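Local coordinates for protein synaptotagmin-1 (Arabidopsis thaliana, PDB 7AS6) that binds lipids, probably with calcium, through C2 domains, the first of which makes up this chain, and helps maintain plasma membrane integrity during freezing and osmotic stress, at residues I35-S38 / E39-I42; E99-P102 / D103-K106. All blocks are in the same frame, centred on the assembly; numbering follows the deposited sequence.

Contact 1 of 2, residues I35-S38 / E39-I42; sequences IKLS and EDKI
The carbonyl oxygen of L37 is met from two directions: K36 NZ donates a hydrogen bond to it (NZ to O 3.0 Å), and D40 turns its methylene toward it, CB lying 3.3 Å from L37 O. The ammonium comes in at 117° to the C=O bond and tilted 16° from the carbonyl plane. K36 reaches its own neighbour's carbonyl by curling round: CG is anti to the backbone N (chi1 -172°), and the chain then bends at each of its outer torsions. The bend lays CE across the loop, 3.1 Å from I42 O and a little farther from D40 O. NZ is also close to I42 O, at an angle too poor for a hydrogen bond. K36 and D40 cross at about a right angle, and the carboxylate OD2 of D40 stays 4.4 Å from K36 NZ, too far for a salt bridge. D40 OD2 lies instead 4.1 Å from the methyl CD2 of L37. The other oxygen, OD1, has a long, weak ion pair with R67. At the turn itself, with E39 in a left-handed backbone conformation, S38 OG is hydrogen-bonded to V73 N and S38 O receives Q72 NE2, which ties the end of strand 31-37 to the chain entering strand 73-80. The lysine thus sits among backbone carbonyls, whose partial negative charge, with the nearby aspartate, would probably stabilise its positive charge.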
loop_
_atom_site.group_PDB
_atom_site.type_symbol
_atom_site.label_atom_id
_atom_site.label_comp_id
_atom_site.label_asym_id
_atom_site.label_seq_id
_atom_site.Cartn_x
_atom_site.Cartn_y
_atom_site.Cartn_z
ATOM N N ILE A 35 -4.405 -1.878 1.475
ATOM C CA ILE A 35 -3.301 -1.983 2.436
ATOM C C ILE A 35 -3.781 -2.838 3.590
ATOM O O ILE A 35 -4.838 -2.566 4.175
ATOM C CB ILE A 35 -2.815 -0.619 2.950
ATOM C CG1 ILE A 35 -2.366 0.296 1.814
ATOM C CG2 ILE A 35 -1.673 -0.810 3.954
ATOM C CD1 ILE A 35 -3.463 1.231 1.321
ATOM N N LYS A 36 -3.025 -3.878 3.902
ATOM C CA LYS A 36 -3.330 -4.763 5.014
ATOM C C LYS A 36 -2.101 -4.863 5.906
ATOM O O LYS A 36 -0.967 -4.801 5.427
ATOM C CB LYS A 36 -3.743 -6.154 4.508
ATOM C CG LYS A 36 -4.270 -7.098 5.574
ATOM C CD LYS A 36 -5.534 -6.554 6.238
ATOM C CE LYS A 36 -5.476 -6.727 7.768
ATOM N NZ LYS A 36 -4.886 -5.539 8.494
ATOM N N LEU A 37 -2.319 -5.015 7.204
ATOM C CA LEU A 37 -1.231 -5.248 8.142
ATOM C C LEU A 37 -1.337 -6.673 8.669
ATOM O O LEU A 37 -2.398 -7.079 9.154
ATOM C CB LEU A 37 -1.264 -4.240 9.288
ATOM C CG LEU A 37 -0.136 -4.378 10.314
ATOM C CD1 LEU A 37 1.220 -4.032 9.713
ATOM C CD2 LEU A 37 -0.438 -3.515 11.514
ATOM N N SER A 38 -0.245 -7.425 8.562
ATOM C CA SER A 38 -0.266 -8.825 8.957
ATOM C C SER A 38 -0.553 -8.954 10.445
ATOM O O SER A 38 -0.317 -8.034 11.234
ATOM C CB SER A 38 1.064 -9.503 8.633
ATOM O OG SER A 38 2.133 -8.911 9.355
ATOM N N GLU A 39 -1.065 -10.121 10.829
ATOM C CA GLU A 39 -1.363 -10.394 12.227
ATOM C C GLU A 39 -2.291 -9.313 12.788
ATOM O O GLU A 39 -2.006 -8.682 13.807
ATOM C CB GLU A 39 -0.065 -10.513 13.041
ATOM C CG GLU A 39 0.776 -11.773 12.725
ATOM C CD GLU A 39 2.097 -11.500 11.973
ATOM O OE1 GLU A 39 2.935 -10.709 12.461
ATOM O OE2 GLU A 39 2.308 -12.102 10.892
ATOM N N ASP A 40 -3.392 -9.069 12.077
ATOM C CA ASP A 40 -4.376 -8.061 12.455
ATOM C C ASP A 40 -5.710 -8.432 11.820
ATOM O O ASP A 40 -5.751 -8.881 10.669
ATOM C CB ASP A 40 -3.945 -6.650 12.017
ATOM C CG ASP A 40 -4.610 -5.540 12.837
ATOM O OD1 ASP A 40 -5.477 -5.855 13.685
ATOM O OD2 ASP A 40 -4.260 -4.352 12.638
ATOM N N LYS A 41 -6.795 -8.258 12.579
ATOM C CA LYS A 41 -8.127 -8.597 12.098
ATOM C C LYS A 41 -8.895 -7.396 11.565
ATOM O O LYS A 41 -9.992 -7.583 11.023
ATOM C CB LYS A 41 -8.948 -9.276 13.205
ATOM C CG LYS A 41 -8.877 -10.796 13.176
ATOM C CD LYS A 41 -9.451 -11.347 11.883
ATOM C CE LYS A 41 -9.039 -12.795 11.677
ATOM N NZ LYS A 41 -9.580 -13.710 12.724
ATOM N N ILE A 42 -8.355 -6.187 11.707
ATOM C CA ILE A 42 -8.912 -4.994 11.071
ATOM C C ILE A 42 -9.080 -5.295 9.586
ATOM O O ILE A 42 -8.165 -5.854 8.963
ATOM C CB ILE A 42 -8.018 -3.759 11.297
ATOM C CG1 ILE A 42 -8.167 -3.233 12.723
ATOM C CG2 ILE A 42 -8.383 -2.636 10.347
ATOM C CD1 ILE A 42 -9.411 -2.381 12.932
#

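Contact 2 of 2, residues E99-P102 / D103-K106; sequences EMVP and DEHK. With NI (nickel (II) ion), chain D.
K106 is stretched out, its CG anti to the backbone N (chi1 -171°) and its chain extended beyond CG, while E99 bends at chi2 (-65°); the extended lysine reaches E99 O, and the bend at chi2 turns the E99 carboxylate toward the same ammonium. K106 NZ donates to E99 O at 3.0 Å, in the carbonyl plane with a C=O to donor angle of 145°, and forms a longer salt bridge with E99 OE2 at 3.5 Å. The aliphatic part of the lysine passes V101 at about a right angle, K106 CD resting 3.7 Å from the methyl CG2 of V101. The other methyl of V101, CG1, lies against the carboxylate end of E104, 3.6 Å from OE1, so the two methyls of V101 each meet a different long chain. The backbone itself folds over P102 and D103: E104 N makes a weak hydrogen bond of 3.4 Å to V101 O, and a water lies near both V101 O and E104 O, at 2.9 Å from the latter. D103 OD1 forms a salt bridge with K139 on strand 131-140. H105 points away from the facing segment and binds a nickel ion through NE2 (2.5 Å). The arrangement is a type II beta turn, with P102 and D103 at its corners, in the loop that carries the chain of this C2 beta sandwich from strand 88-96 in one sheet to strand 106-111 in the other.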
loop_
_atom_site.group_PDB
_atom_site.type_symbol
_atom_site.label_atom_id
_atom_site.label_comp_id
_atom_site.label_asym_id
_atom_site.label_seq_id
_atom_site.Cartn_x
_atom_site.Cartn_y
_atom_site.Cartn_z
ATOM N N GLU A 99 11.501 -2.081 9.273
ATOM C CA GLU A 99 12.172 -1.020 8.543
ATOM C C GLU A 99 11.730 0.373 8.979
ATOM O O GLU A 99 12.326 1.357 8.530
ATOM C CB GLU A 99 11.926 -1.186 7.038
ATOM C CG GLU A 99 12.668 -2.355 6.395
ATOM C CD GLU A 99 14.176 -2.177 6.434
ATOM O OE1 GLU A 99 14.875 -3.120 6.864
ATOM O OE2 GLU A 99 14.668 -1.092 6.042
ATOM N N MET A 100 10.694 0.481 9.818
ATOM C CA MET A 100 10.254 1.765 10.358
ATOM C C MET A 100 11.374 2.434 11.154
ATOM O O MET A 100 12.306 1.779 11.627
ATOM C CB MET A 100 9.056 1.599 11.301
ATOM C CG MET A 100 7.749 1.102 10.697
ATOM S SD MET A 100 6.479 1.024 12.000
ATOM C CE MET A 100 7.284 -0.034 13.207
ATOM N N VAL A 101 11.251 3.752 11.323
ATOM C CA VAL A 101 12.114 4.546 12.204
ATOM C C VAL A 101 11.227 5.460 13.045
ATOM O O VAL A 101 10.427 6.215 12.476
ATOM C CB VAL A 101 13.146 5.372 11.413
ATOM C CG1 VAL A 101 14.078 6.127 12.381
ATOM C CG2 VAL A 101 13.959 4.492 10.485
ATOM N N PRO A 102 11.326 5.450 14.381
ATOM C CA PRO A 102 10.414 6.280 15.191
ATOM C C PRO A 102 10.630 7.764 14.917
ATOM O O PRO A 102 11.766 8.234 14.868
ATOM C CB PRO A 102 10.782 5.910 16.633
ATOM C CG PRO A 102 12.209 5.409 16.543
ATOM C CD PRO A 102 12.276 4.697 15.214
ATOM N N ASP A 103 9.528 8.490 14.687
ATOM C CA ASP A 103 9.558 9.949 14.524
ATOM C C ASP A 103 10.364 10.403 13.300
ATOM O O ASP A 103 10.986 11.467 13.322
ATOM C CB ASP A 103 10.113 10.633 15.783
ATOM C CG ASP A 103 9.226 10.441 16.999
ATOM O OD1 ASP A 103 7.988 10.371 16.834
ATOM O OD2 ASP A 103 9.771 10.371 18.123
ATOM N N GLU A 104 10.394 9.606 12.233
ATOM C CA GLU A 104 11.017 9.984 10.964
ATOM C C GLU A 104 10.087 9.562 9.834
ATOM O O GLU A 104 9.617 8.422 9.818
ATOM C CB GLU A 104 12.386 9.304 10.745
ATOM C CG GLU A 104 13.673 9.999 11.280
ATOM C CD GLU A 104 14.953 9.326 10.724
ATOM O OE1 GLU A 104 14.829 8.506 9.783
ATOM O OE2 GLU A 104 16.075 9.599 11.212
ATOM N N HIS A 105 9.828 10.461 8.891
ATOM C CA HIS A 105 9.217 10.048 7.633
ATOM C C HIS A 105 10.245 9.266 6.833
ATOM O O HIS A 105 11.323 9.783 6.518
ATOM C CB HIS A 105 8.737 11.257 6.844
ATOM C CG HIS A 105 7.865 12.176 7.634
ATOM N ND1 HIS A 105 6.493 12.050 7.672
ATOM C CD2 HIS A 105 8.172 13.231 8.425
ATOM C CE1 HIS A 105 5.992 12.988 8.459
ATOM N NE2 HIS A 105 6.990 13.717 8.927
ATOM N N LYS A 106 9.938 8.012 6.531
ATOM C CA LYS A 106 10.829 7.179 5.737
ATOM C C LYS A 106 10.074 6.706 4.503
ATOM O O LYS A 106 9.015 6.081 4.619
ATOM C CB LYS A 106 11.361 5.997 6.549
ATOM C CG LYS A 106 12.476 5.213 5.846
ATOM C CD LYS A 106 13.292 4.372 6.833
ATOM C CE LYS A 106 14.202 3.384 6.104
ATOM N NZ LYS A 106 14.740 2.314 7.001
HETATM NI NI NI D . 6.686 15.615 10.502
HETATM O O HOH W 1 9.080 5.603 10.404
#

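Overall arrangement
Contacts 1 and 2 are both local surface turns of one C2 beta sandwich, their centres 19 Å apart and their nearest atoms about 8 Å apart without touching. They serve different connections: 35-42 leaves strand 31-37 for strand 45-46 within one sheet, whereas 99-106 joins the two sheets. Contact 1 is rooted more deeply, since L37 is buried against L74 and F64; contact 2 has no buried residue among those that touch. A lysine is central to each, curled onto the next residue's carbonyl in the first and extended to a carbonyl and a long salt bridge in the second. Neither lies at the cadmium site of D24, D30, D80, W81 and E82.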